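Local coordinates for protein oxidoreductase (Bordetella pertussis, PDB 3Q2K) that takes part in the biosynthesis of 2,3-diacetamido-2,3-dideoxy-D-mannuronic acid, probably by NAD-dependent oxidation of UDP-N-acetylglucosaminuronic acid, at residues S121-W129 against E199-S210. Sequence-based numbering, arbitrary orientation.
Sequences SEKPMATRW and EWDGGAFMNQAS. With NAI (1,4-dihydronicotinamide adenine dinucleotide), chain U.
The Glu-Lys-Pro motif of the GFO/IDH/MocA oxidoreductases, E122-K123-P124 with a cis peptide before the proline, meets the C-terminal domain here through K123 and N207, between dinucleotide and UDP-sugar. K123 NZ lies where the two domains, NADH and the UDP-sugar come together. Its chain, bent at chi2 and chi3 (99°), turns NZ onto N207. There NZ makes weak hydrogen bonds to the backbone O of N207 (3.1 Å) and to its OD1. The same NZ bonds O2D of the NADH ribose and the sugar hydroxyl O3' of the UDP-sugar, while OD1 of N207 also binds O4' of that sugar. N207 is held by its other amide atom: ND2 donates to the syn lone pair of D201 OD1 at 2.6 Å, and G196 N occupies OD2 of D201. At the proline of the motif, the side chains of P124 and M206 cross at about a right angle, CG to CG 3.9 Å. The end of M206 packs against T127, with M206 SD 3.6 Å from T127 CB and M206 CE 3.4 Å from T127 O. E199 OE2 forms a salt bridge with R343 of a second subunit, and the backbone O of E199 accepts a 2.8 Å hydrogen bond from T127 OG1, which lies 39° out of the carbonyl plane.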
loop_
_atom_site.group_PDB
_atom_site.type_symbol
_atom_site.label_atom_id
_atom_site.label_comp_id
_atom_site.label_asym_id
_atom_site.label_seq_id
_atom_site.Cartn_x
_atom_site.Cartn_y
_atom_site.Cartn_z
ATOM N N SER C 121 -26.371 -3.558 29.330
ATOM C CA SER C 121 -26.419 -2.641 28.189
ATOM C C SER C 121 -27.146 -3.262 27.005
ATOM O O SER C 121 -26.905 -4.436 26.702
ATOM C CB SER C 121 -25.006 -2.272 27.727
ATOM O OG SER C 121 -25.073 -1.312 26.689
ATOM N N GLU C 122 -28.028 -2.510 26.353
ATOM C CA GLU C 122 -28.604 -3.014 25.106
ATOM C C GLU C 122 -27.560 -3.121 24.003
ATOM O O GLU C 122 -26.510 -2.475 24.089
ATOM C CB GLU C 122 -29.736 -2.122 24.591
ATOM C CG GLU C 122 -31.095 -2.636 25.002
ATOM C CD GLU C 122 -31.463 -3.909 24.260
ATOM O OE1 GLU C 122 -32.544 -4.487 24.514
ATOM O OE2 GLU C 122 -30.660 -4.333 23.403
ATOM N N LYS C 123 -27.837 -3.928 22.984
ATOM C CA LYS C 123 -26.922 -4.011 21.848
ATOM C C LYS C 123 -27.037 -2.748 21.001
ATOM O O LYS C 123 -28.061 -2.070 21.033
ATOM C CB LYS C 123 -27.069 -5.312 21.049
ATOM C CG LYS C 123 -28.451 -5.621 20.487
ATOM C CD LYS C 123 -29.087 -4.390 19.856
ATOM C CE LYS C 123 -28.980 -4.284 18.338
ATOM N NZ LYS C 123 -29.845 -3.146 17.892
ATOM N N PRO C 124 -25.943 -2.365 20.328
ATOM C CA PRO C 124 -24.678 -2.995 20.669
ATOM C C PRO C 124 -24.111 -2.175 21.826
ATOM O O PRO C 124 -24.651 -1.109 22.140
ATOM C CB PRO C 124 -23.856 -2.741 19.407
ATOM C CG PRO C 124 -24.283 -1.345 19.039
ATOM C CD PRO C 124 -25.779 -1.306 19.315
ATOM N N MET C 125 -23.009 -2.602 22.428
ATOM C CA MET C 125 -22.579 -1.933 23.656
ATOM C C MET C 125 -22.048 -0.529 23.384
ATOM O O MET C 125 -21.955 0.286 24.301
ATOM C CB MET C 125 -21.490 -2.755 24.356
ATOM C CG MET C 125 -20.233 -3.072 23.537
ATOM S SD MET C 125 -19.187 -4.390 24.232
ATOM C CE MET C 125 -18.901 -3.677 25.856
ATOM N N ALA C 126 -21.606 -0.267 22.159
ATOM C CA ALA C 126 -21.175 1.094 21.828
ATOM C C ALA C 126 -21.154 1.171 20.308
ATOM O O ALA C 126 -21.512 0.199 19.648
ATOM C CB ALA C 126 -19.778 1.348 22.359
ATOM N N THR C 127 -20.804 2.330 19.764
ATOM C CA THR C 127 -20.677 2.534 18.327
ATOM C C THR C 127 -19.196 2.770 17.998
ATOM O O THR C 127 -18.798 2.791 16.834
ATOM C CB THR C 127 -21.498 3.771 17.902
ATOM O OG1 THR C 127 -21.099 4.839 18.765
ATOM C CG2 THR C 127 -22.991 3.601 18.154
ATOM N N ARG C 128 -18.363 2.983 19.013
ATOM C CA ARG C 128 -16.932 3.171 18.783
ATOM C C ARG C 128 -16.067 2.169 19.528
ATOM O O ARG C 128 -16.338 1.860 20.691
ATOM C CB ARG C 128 -16.535 4.602 19.158
ATOM C CG ARG C 128 -17.150 5.594 18.180
ATOM C CD ARG C 128 -17.399 6.939 18.837
ATOM N NE ARG C 128 -17.772 7.921 17.824
ATOM C CZ ARG C 128 -17.714 9.244 17.967
ATOM N NH1 ARG C 128 -17.309 9.831 19.083
ATOM N NH2 ARG C 128 -18.065 10.042 16.970
ATOM N N TRP C 129 -15.047 1.646 18.858
ATOM C CA TRP C 129 -14.221 0.629 19.504
ATOM C C TRP C 129 -13.689 1.068 20.870
ATOM O O TRP C 129 -13.864 0.404 21.891
ATOM C CB TRP C 129 -13.097 0.195 18.566
ATOM C CG TRP C 129 -12.094 -0.773 19.106
ATOM C CD1 TRP C 129 -10.743 -0.556 19.202
ATOM C CD2 TRP C 129 -12.327 -2.086 19.630
ATOM N NE1 TRP C 129 -10.129 -1.658 19.756
ATOM C CE2 TRP C 129 -11.079 -2.600 20.044
ATOM C CE3 TRP C 129 -13.472 -2.863 19.827
ATOM C CZ2 TRP C 129 -10.932 -3.874 20.601
ATOM C CZ3 TRP C 129 -13.325 -4.144 20.354
ATOM C CH2 TRP C 129 -12.063 -4.632 20.752
ATOM N N GLU C 199 -22.184 8.501 15.223
ATOM C CA GLU C 199 -22.023 8.656 16.666
ATOM C C GLU C 199 -23.056 7.876 17.484
ATOM O O GLU C 199 -22.658 7.195 18.418
ATOM C CB GLU C 199 -22.117 10.134 17.069
ATOM C CG GLU C 199 -21.831 10.406 18.547
ATOM C CD GLU C 199 -21.471 11.859 18.781
ATOM O OE1 GLU C 199 -20.856 12.139 19.829
ATOM O OE2 GLU C 199 -21.769 12.732 17.937
ATOM N N TRP C 200 -24.343 7.924 17.143
ATOM C CA TRP C 200 -25.393 7.422 18.020
ATOM C C TRP C 200 -25.831 5.983 17.752
ATOM O O TRP C 200 -26.341 5.295 18.641
ATOM C CB TRP C 200 -26.559 8.424 18.100
ATOM C CG TRP C 200 -26.057 9.818 18.398
ATOM C CD1 TRP C 200 -26.107 10.906 17.570
ATOM C CD2 TRP C 200 -25.377 10.260 19.580
ATOM N NE1 TRP C 200 -25.530 12.000 18.173
ATOM C CE2 TRP C 200 -25.065 11.626 19.405
ATOM C CE3 TRP C 200 -25.031 9.640 20.787
ATOM C CZ2 TRP C 200 -24.401 12.379 20.372
ATOM C CZ3 TRP C 200 -24.364 10.392 21.748
ATOM C CH2 TRP C 200 -24.082 11.753 21.546
ATOM N N ASP C 201 -25.656 5.509 16.524
ATOM C CA ASP C 201 -26.380 4.336 16.030
ATOM C C ASP C 201 -25.504 3.475 15.122
ATOM O O ASP C 201 -25.440 2.261 15.286
ATOM C CB ASP C 201 -27.591 4.865 15.249
ATOM C CG ASP C 201 -28.648 3.821 14.908
ATOM O OD1 ASP C 201 -28.665 2.643 15.338
ATOM O OD2 ASP C 201 -29.537 4.235 14.136
ATOM N N GLY C 202 -24.804 4.074 14.164
ATOM C CA GLY C 202 -24.212 3.283 13.090
ATOM C C GLY C 202 -25.290 2.943 12.082
ATOM O O GLY C 202 -26.390 3.494 12.126
ATOM N N GLY C 203 -25.001 2.026 11.168
ATOM C CA GLY C 203 -25.916 1.748 10.064
ATOM C C GLY C 203 -26.502 0.351 10.143
ATOM O O GLY C 203 -26.500 -0.255 11.218
ATOM N N ALA C 204 -26.913 -0.203 9.007
ATOM C CA ALA C 204 -27.489 -1.545 9.025
ATOM C C ALA C 204 -26.729 -2.604 9.829
ATOM O O ALA C 204 -27.306 -3.575 10.335
ATOM C CB ALA C 204 -27.579 -2.050 7.602
ATOM N N PHE C 205 -25.401 -2.525 9.793
ATOM C CA PHE C 205 -24.567 -3.573 10.387
ATOM C C PHE C 205 -24.592 -3.436 11.902
ATOM O O PHE C 205 -24.855 -4.411 12.605
ATOM C CB PHE C 205 -23.102 -3.560 9.921
ATOM C CG PHE C 205 -22.881 -4.291 8.629
ATOM C CD1 PHE C 205 -22.539 -5.631 8.623
ATOM C CD2 PHE C 205 -23.039 -3.644 7.410
ATOM C CE1 PHE C 205 -22.311 -6.290 7.429
ATOM C CE2 PHE C 205 -22.845 -4.310 6.217
ATOM C CZ PHE C 205 -22.464 -5.632 6.221
ATOM N N MET C 206 -24.336 -2.218 12.373
ATOM C CA MET C 206 -24.154 -1.964 13.794
ATOM C C MET C 206 -25.473 -2.004 14.560
ATOM O O MET C 206 -25.537 -2.515 15.675
ATOM C CB MET C 206 -23.492 -0.608 14.026
ATOM C CG MET C 206 -23.185 -0.305 15.485
ATOM S SD MET C 206 -22.106 1.139 15.488
ATOM C CE MET C 206 -20.522 0.330 15.299
ATOM N N ASN C 207 -26.549 -1.512 13.955
ATOM C CA ASN C 207 -27.841 -1.576 14.624
ATOM C C ASN C 207 -28.519 -2.925 14.381
ATOM O O ASN C 207 -28.427 -3.806 15.235
ATOM C CB ASN C 207 -28.723 -0.373 14.271
ATOM C CG ASN C 207 -29.982 -0.358 15.085
ATOM O OD1 ASN C 207 -30.502 -1.446 15.320
ATOM N ND2 ASN C 207 -30.425 0.808 15.550
ATOM N N GLN C 208 -29.098 -3.154 13.207
ATOM C CA GLN C 208 -29.959 -4.326 13.011
ATOM C C GLN C 208 -29.269 -5.673 12.860
ATOM O O GLN C 208 -29.799 -6.676 13.337
ATOM C CB GLN C 208 -30.891 -4.174 11.799
ATOM C CG GLN C 208 -31.986 -3.153 12.001
ATOM C CD GLN C 208 -31.532 -1.748 11.661
ATOM O OE1 GLN C 208 -30.450 -1.548 11.113
ATOM N NE2 GLN C 208 -32.384 -0.769 11.937
ATOM N N ALA C 209 -28.163 -5.711 12.124
ATOM C CA ALA C 209 -27.525 -6.988 11.820
ATOM C C ALA C 209 -26.467 -7.370 12.854
ATOM O O ALA C 209 -25.816 -8.409 12.743
ATOM C CB ALA C 209 -26.903 -6.952 10.427
ATOM N N SER C 210 -26.292 -6.542 13.876
ATOM C CA SER C 210 -25.324 -6.888 14.917
ATOM C C SER C 210 -25.581 -8.228 15.618
ATOM O O SER C 210 -24.622 -8.920 15.948
ATOM C CB SER C 210 -25.161 -5.749 15.931
ATOM O OG SER C 210 -26.393 -5.489 16.579
HETATM P PA NAI U . -35.709 4.952 21.166
HETATM O O1A NAI U . -35.632 6.283 20.527
HETATM O O2A NAI U . -37.215 4.413 20.963
HETATM O O5B NAI U . -35.754 4.951 22.777
HETATM C C5B NAI U . -35.000 6.074 23.218
HETATM C C4B NAI U . -35.267 6.517 24.651
HETATM O O4B NAI U . -34.039 6.914 25.275
HETATM C C3B NAI U . -36.141 7.753 24.359
HETATM O O3B NAI U . -37.296 7.669 25.199
HETATM C C2B NAI U . -35.117 8.885 24.646
HETATM O O2B NAI U . -35.724 10.066 25.179
HETATM C C1B NAI U . -34.355 8.209 25.808
HETATM N N9A NAI U . -33.141 8.970 26.048
HETATM C C8A NAI U . -32.414 9.700 25.161
HETATM N N7A NAI U . -31.393 10.198 25.801
HETATM C C5A NAI U . -31.391 9.849 27.107
HETATM C C6A NAI U . -30.569 10.076 28.228
HETATM N N6A NAI U . -29.409 10.826 28.148
HETATM N N1A NAI U . -30.927 9.503 29.373
HETATM C C2A NAI U . -31.999 8.736 29.475
HETATM N N3A NAI U . -32.794 8.502 28.454
HETATM C C4A NAI U . -32.516 9.019 27.264
HETATM O O3 NAI U . -34.919 3.845 20.316
HETATM P PN NAI U . -34.899 2.356 20.916
HETATM O O1N NAI U . -35.387 1.548 19.700
HETATM O O2N NAI U . -35.819 1.919 22.075
HETATM O O5D NAI U . -33.331 1.996 21.087
HETATM C C5D NAI U . -33.235 0.984 22.081
HETATM C C4D NAI U . -31.765 0.692 22.405
HETATM O O4D NAI U . -31.878 -0.744 22.487
HETATM C C3D NAI U . -30.807 0.979 21.230
HETATM O O3D NAI U . -29.458 0.614 21.498
HETATM C C2D NAI U . -31.313 -0.079 20.229
HETATM O O2D NAI U . -30.198 -0.460 19.429
HETATM C C1D NAI U . -31.509 -1.268 21.199
HETATM N N1N NAI U . -32.569 -2.184 20.787
HETATM C C2N NAI U . -32.341 -3.470 20.938
HETATM C C3N NAI U . -33.335 -4.364 20.559
HETATM C C7N NAI U . -33.094 -5.810 20.702
HETATM O O7N NAI U . -33.734 -6.590 20.027
HETATM N N7N NAI U . -32.137 -6.215 21.562
HETATM C C4N NAI U . -34.525 -3.884 20.014
HETATM C C5N NAI U . -34.677 -2.518 19.872
HETATM C C6N NAI U . -33.671 -1.667 20.286
#